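Local coordinates for extracellular solute-binding protein family 1 (Arthrobacter chlorophenolicus, PDB 4R2F) that binds the disaccharide laminaribiose and probably delivers it, as an extracellular solute-binding protein, to a sugar transporter, at residues Val147-Gln152 with Tyr331-Leu336. Numbering follows the deposited sequence.
Sequences VAVPWQ and YYLGKL
Strand 149-152 and helix 331-335 run in roughly the same direction, 30° apart, with their axes 10.3 Å from each other at closest approach. Trp151 and Leu333 have the nearest CA atoms, 7.3 Å apart. This is helix-on-sheet packing in the alpha/beta periplasmic-binding-protein (SBP) fold. No hydrogen bond joins the two segments. On the strand, Val149 and Trp151 turn their CB atoms to the helix, while Pro150 between them points away. Val149 and Trp151 also form backbone hydrogen bonds to strand 306-316, with Ile313 and Asn311 respectively. Val149 CG1 lies anti to the backbone N (chi1 180°) and reaches Leu333 CD1 at 3.8 Å. The other methyl of this leucine, CD2, sits 4.1 Å from Pro150 O. That carbonyl oxygen is buried here and has no hydrogen-bond partner in the model. Leu336 meets Trp151 with both branches, the two side chains crossing at about a right angle. Its CD1 is 3.9 Å from Trp151 CB, beside the root of the indole. The side chain of Trp151 is about 8 Å from a bound beta-D-glucopyranose at the nearest atoms. Trp47 meets the same ring edge-to-face. Gln152 CG lies over the centre of one indole face, 3.3 Å above its plane. Leu336 CD2 approaches the six-membered ring obliquely, 3.9 Å from Trp151 CE3.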
ATOM      1  N   VAL A 147      -6.749 -13.649 -11.728  1.00 31.75           N
ATOM      2  CA  VAL A 147      -5.475 -14.003 -11.112  1.00 25.61           C
ATOM      3  C   VAL A 147      -5.529 -14.014  -9.572  1.00 31.85           C
ATOM      4  O   VAL A 147      -4.685 -14.628  -8.932  1.00 30.29           O
ATOM      5  CB  VAL A 147      -4.298 -13.129 -11.588  1.00 29.73           C
ATOM      6  CG1 VAL A 147      -4.188 -13.143 -13.102  1.00 31.17           C
ATOM      7  CG2 VAL A 147      -4.409 -11.726 -11.067  1.00 33.73           C
ATOM      8  N   ALA A 148      -6.520 -13.341  -8.994  1.00 28.14           N
ATOM      9  CA  ALA A 148      -6.658 -13.208  -7.539  1.00 31.86           C
ATOM     10  C   ALA A 148      -8.003 -12.575  -7.239  1.00 34.07           C
ATOM     11  O   ALA A 148      -8.740 -12.218  -8.161  1.00 31.22           O
ATOM     12  CB  ALA A 148      -5.539 -12.327  -6.972  1.00 31.75           C
ATOM     13  N   VAL A 149      -8.310 -12.424  -5.951  1.00 27.25           N
ATOM     14  CA  VAL A 149      -9.562 -11.802  -5.504  1.00 26.78           C
ATOM     15  C   VAL A 149      -9.238 -10.629  -4.575  1.00 29.14           C
ATOM     16  O   VAL A 149      -8.462 -10.787  -3.619  1.00 29.61           O
ATOM     17  CB  VAL A 149     -10.429 -12.843  -4.769  1.00 35.85           C
ATOM     18  CG1 VAL A 149     -11.725 -12.228  -4.296  1.00 40.60           C
ATOM     19  CG2 VAL A 149     -10.702 -14.035  -5.660  1.00 41.92           C
ATOM     20  N   PRO A 150      -9.838  -9.451  -4.826  1.00 27.29           N
ATOM     21  CA  PRO A 150      -9.516  -8.321  -3.951  1.00 29.25           C
ATOM     22  C   PRO A 150      -9.945  -8.519  -2.519  1.00 29.26           C
ATOM     23  O   PRO A 150     -10.968  -9.141  -2.283  1.00 33.81           O
ATOM     24  CB  PRO A 150     -10.322  -7.162  -4.558  1.00 25.85           C
ATOM     25  CG  PRO A 150     -11.473  -7.837  -5.247  1.00 33.63           C
ATOM     26  CD  PRO A 150     -10.874  -9.088  -5.815  1.00 29.70           C
ATOM     27  N   TRP A 151      -9.195  -7.978  -1.561  1.00 27.33           N
ATOM     28  CA  TRP A 151      -9.637  -8.052  -0.152  1.00 29.14           C
ATOM     29  C   TRP A 151      -9.572  -6.738   0.605  1.00 32.06           C
ATOM     30  O   TRP A 151     -10.253  -6.560   1.607  1.00 31.09           O
ATOM     31  CB  TRP A 151      -8.926  -9.197   0.611  1.00 29.71           C
ATOM     32  CG  TRP A 151      -7.531  -8.933   1.108  1.00 27.14           C
ATOM     33  CD1 TRP A 151      -6.376  -8.912   0.364  1.00 26.42           C
ATOM     34  CD2 TRP A 151      -7.133  -8.668   2.458  1.00 28.51           C
ATOM     35  NE1 TRP A 151      -5.300  -8.621   1.165  1.00 29.75           N
ATOM     36  CE2 TRP A 151      -5.730  -8.489   2.456  1.00 32.43           C
ATOM     37  CE3 TRP A 151      -7.819  -8.586   3.675  1.00 32.79           C
ATOM     38  CZ2 TRP A 151      -5.007  -8.229   3.624  1.00 29.03           C
ATOM     39  CZ3 TRP A 151      -7.110  -8.310   4.816  1.00 37.78           C
ATOM     40  CH2 TRP A 151      -5.706  -8.145   4.787  1.00 34.99           C
ATOM     41  N   GLN A 152      -8.749  -5.811   0.134  1.00 30.83           N
ATOM     42  CA  GLN A 152      -8.701  -4.490   0.710  1.00 30.28           C
ATOM     43  C   GLN A 152      -7.997  -3.540  -0.232  1.00 27.87           C
ATOM     44  O   GLN A 152      -7.334  -3.969  -1.192  1.00 29.03           O
ATOM     45  CB  GLN A 152      -8.028  -4.476   2.106  1.00 31.58           C
ATOM     46  CG  GLN A 152      -6.721  -5.251   2.247  1.00 28.48           C
ATOM     47  CD  GLN A 152      -5.462  -4.395   2.212  1.00 37.38           C
ATOM     48  OE1 GLN A 152      -5.355  -3.429   1.448  1.00 29.78           O
ATOM     49  NE2 GLN A 152      -4.491  -4.762   3.023  1.00 38.14           N
ATOM     50  N   TYR A 331     -14.279 -19.113   2.592  1.00 30.70           N
ATOM     51  CA  TYR A 331     -14.424 -19.005   4.041  1.00 31.51           C
ATOM     52  C   TYR A 331     -13.777 -17.718   4.557  1.00 34.69           C
ATOM     53  O   TYR A 331     -14.379 -16.953   5.328  1.00 35.63           O
ATOM     54  CB  TYR A 331     -13.814 -20.256   4.713  1.00 38.33           C
ATOM     55  CG  TYR A 331     -13.528 -20.079   6.186  1.00 30.56           C
ATOM     56  CD1 TYR A 331     -14.515 -20.299   7.159  1.00 34.88           C
ATOM     57  CD2 TYR A 331     -12.273 -19.669   6.606  1.00 38.75           C
ATOM     58  CE1 TYR A 331     -14.234 -20.121   8.512  1.00 37.78           C
ATOM     59  CE2 TYR A 331     -11.982 -19.496   7.942  1.00 41.72           C
ATOM     60  CZ  TYR A 331     -12.957 -19.714   8.895  1.00 42.18           C
ATOM     61  OH  TYR A 331     -12.597 -19.524  10.208  1.00 34.80           O
ATOM     62  N   TYR A 332     -12.544 -17.462   4.125  1.00 29.73           N
ATOM     63  CA  TYR A 332     -11.784 -16.328   4.673  1.00 28.53           C
ATOM     64  C   TYR A 332     -12.443 -15.014   4.263  1.00 29.18           C
ATOM     65  O   TYR A 332     -12.654 -14.152   5.097  1.00 34.14           O
ATOM     66  CB  TYR A 332     -10.335 -16.387   4.232  1.00 29.30           C
ATOM     67  CG  TYR A 332      -9.347 -15.525   5.016  1.00 34.79           C
ATOM     68  CD1 TYR A 332      -8.915 -15.904   6.288  1.00 39.04           C
ATOM     69  CD2 TYR A 332      -8.796 -14.371   4.454  1.00 32.08           C
ATOM     70  CE1 TYR A 332      -8.000 -15.131   7.002  1.00 39.46           C
ATOM     71  CE2 TYR A 332      -7.869 -13.591   5.145  1.00 30.56           C
ATOM     72  CZ  TYR A 332      -7.469 -13.971   6.428  1.00 34.56           C
ATOM     73  OH  TYR A 332      -6.540 -13.245   7.134  1.00 35.62           O
ATOM     74  N   LEU A 333     -12.799 -14.873   2.991  1.00 29.44           N
ATOM     75  CA  LEU A 333     -13.505 -13.648   2.554  1.00 32.91           C
ATOM     76  C   LEU A 333     -14.785 -13.379   3.349  1.00 29.71           C
ATOM     77  O   LEU A 333     -15.091 -12.225   3.656  1.00 37.50           O
ATOM     78  CB  LEU A 333     -13.847 -13.727   1.073  1.00 29.41           C
ATOM     79  CG  LEU A 333     -12.653 -13.625   0.147  1.00 39.90           C
ATOM     80  CD1 LEU A 333     -13.085 -14.029  -1.241  1.00 34.51           C
ATOM     81  CD2 LEU A 333     -12.114 -12.206   0.173  1.00 44.97           C
ATOM     82  N   GLY A 334     -15.493 -14.445   3.712  1.00 36.46           N
ATOM     83  CA  GLY A 334     -16.716 -14.350   4.492  1.00 31.36           C
ATOM     84  C   GLY A 334     -16.540 -13.851   5.923  1.00 39.53           C
ATOM     85  O   GLY A 334     -17.490 -13.381   6.507  1.00 39.78           O
ATOM     86  N   LYS A 335     -15.331 -13.944   6.481  1.00 29.56           N
ATOM     87  CA  LYS A 335     -15.048 -13.516   7.850  1.00 28.84           C
ATOM     88  C   LYS A 335     -14.303 -12.161   7.958  1.00 33.29           C
ATOM     89  O   LYS A 335     -14.120 -11.595   9.062  1.00 34.89           O
ATOM     90  CB  LYS A 335     -14.263 -14.630   8.575  1.00 40.02           C
ATOM     91  CG  LYS A 335     -15.041 -15.947   8.723  1.00 43.82           C
ATOM     92  CD  LYS A 335     -15.568 -16.203  10.128  1.00 54.49           C
ATOM     93  CE  LYS A 335     -14.479 -16.775  11.035  1.00101.16           C
ATOM     94  NZ  LYS A 335     -14.662 -16.494  12.492  1.00 71.32           N
ATOM     95  N   LEU A 336     -13.884 -11.636   6.815  1.00 38.99           N
ATOM     96  CA  LEU A 336     -13.148 -10.356   6.780  1.00 38.04           C
ATOM     97  C   LEU A 336     -13.811  -9.218   7.533  1.00 34.00           C
ATOM     98  O   LEU A 336     -13.116  -8.404   8.134  1.00 34.46           O
ATOM     99  CB  LEU A 336     -12.911  -9.893   5.337  1.00 36.15           C
ATOM    100  CG  LEU A 336     -11.898 -10.706   4.551  1.00 42.66           C
ATOM    101  CD1 LEU A 336     -11.767 -10.053   3.189  1.00 36.96           C
ATOM    102  CD2 LEU A 336     -10.553 -10.800   5.249  1.00 36.04           C
TER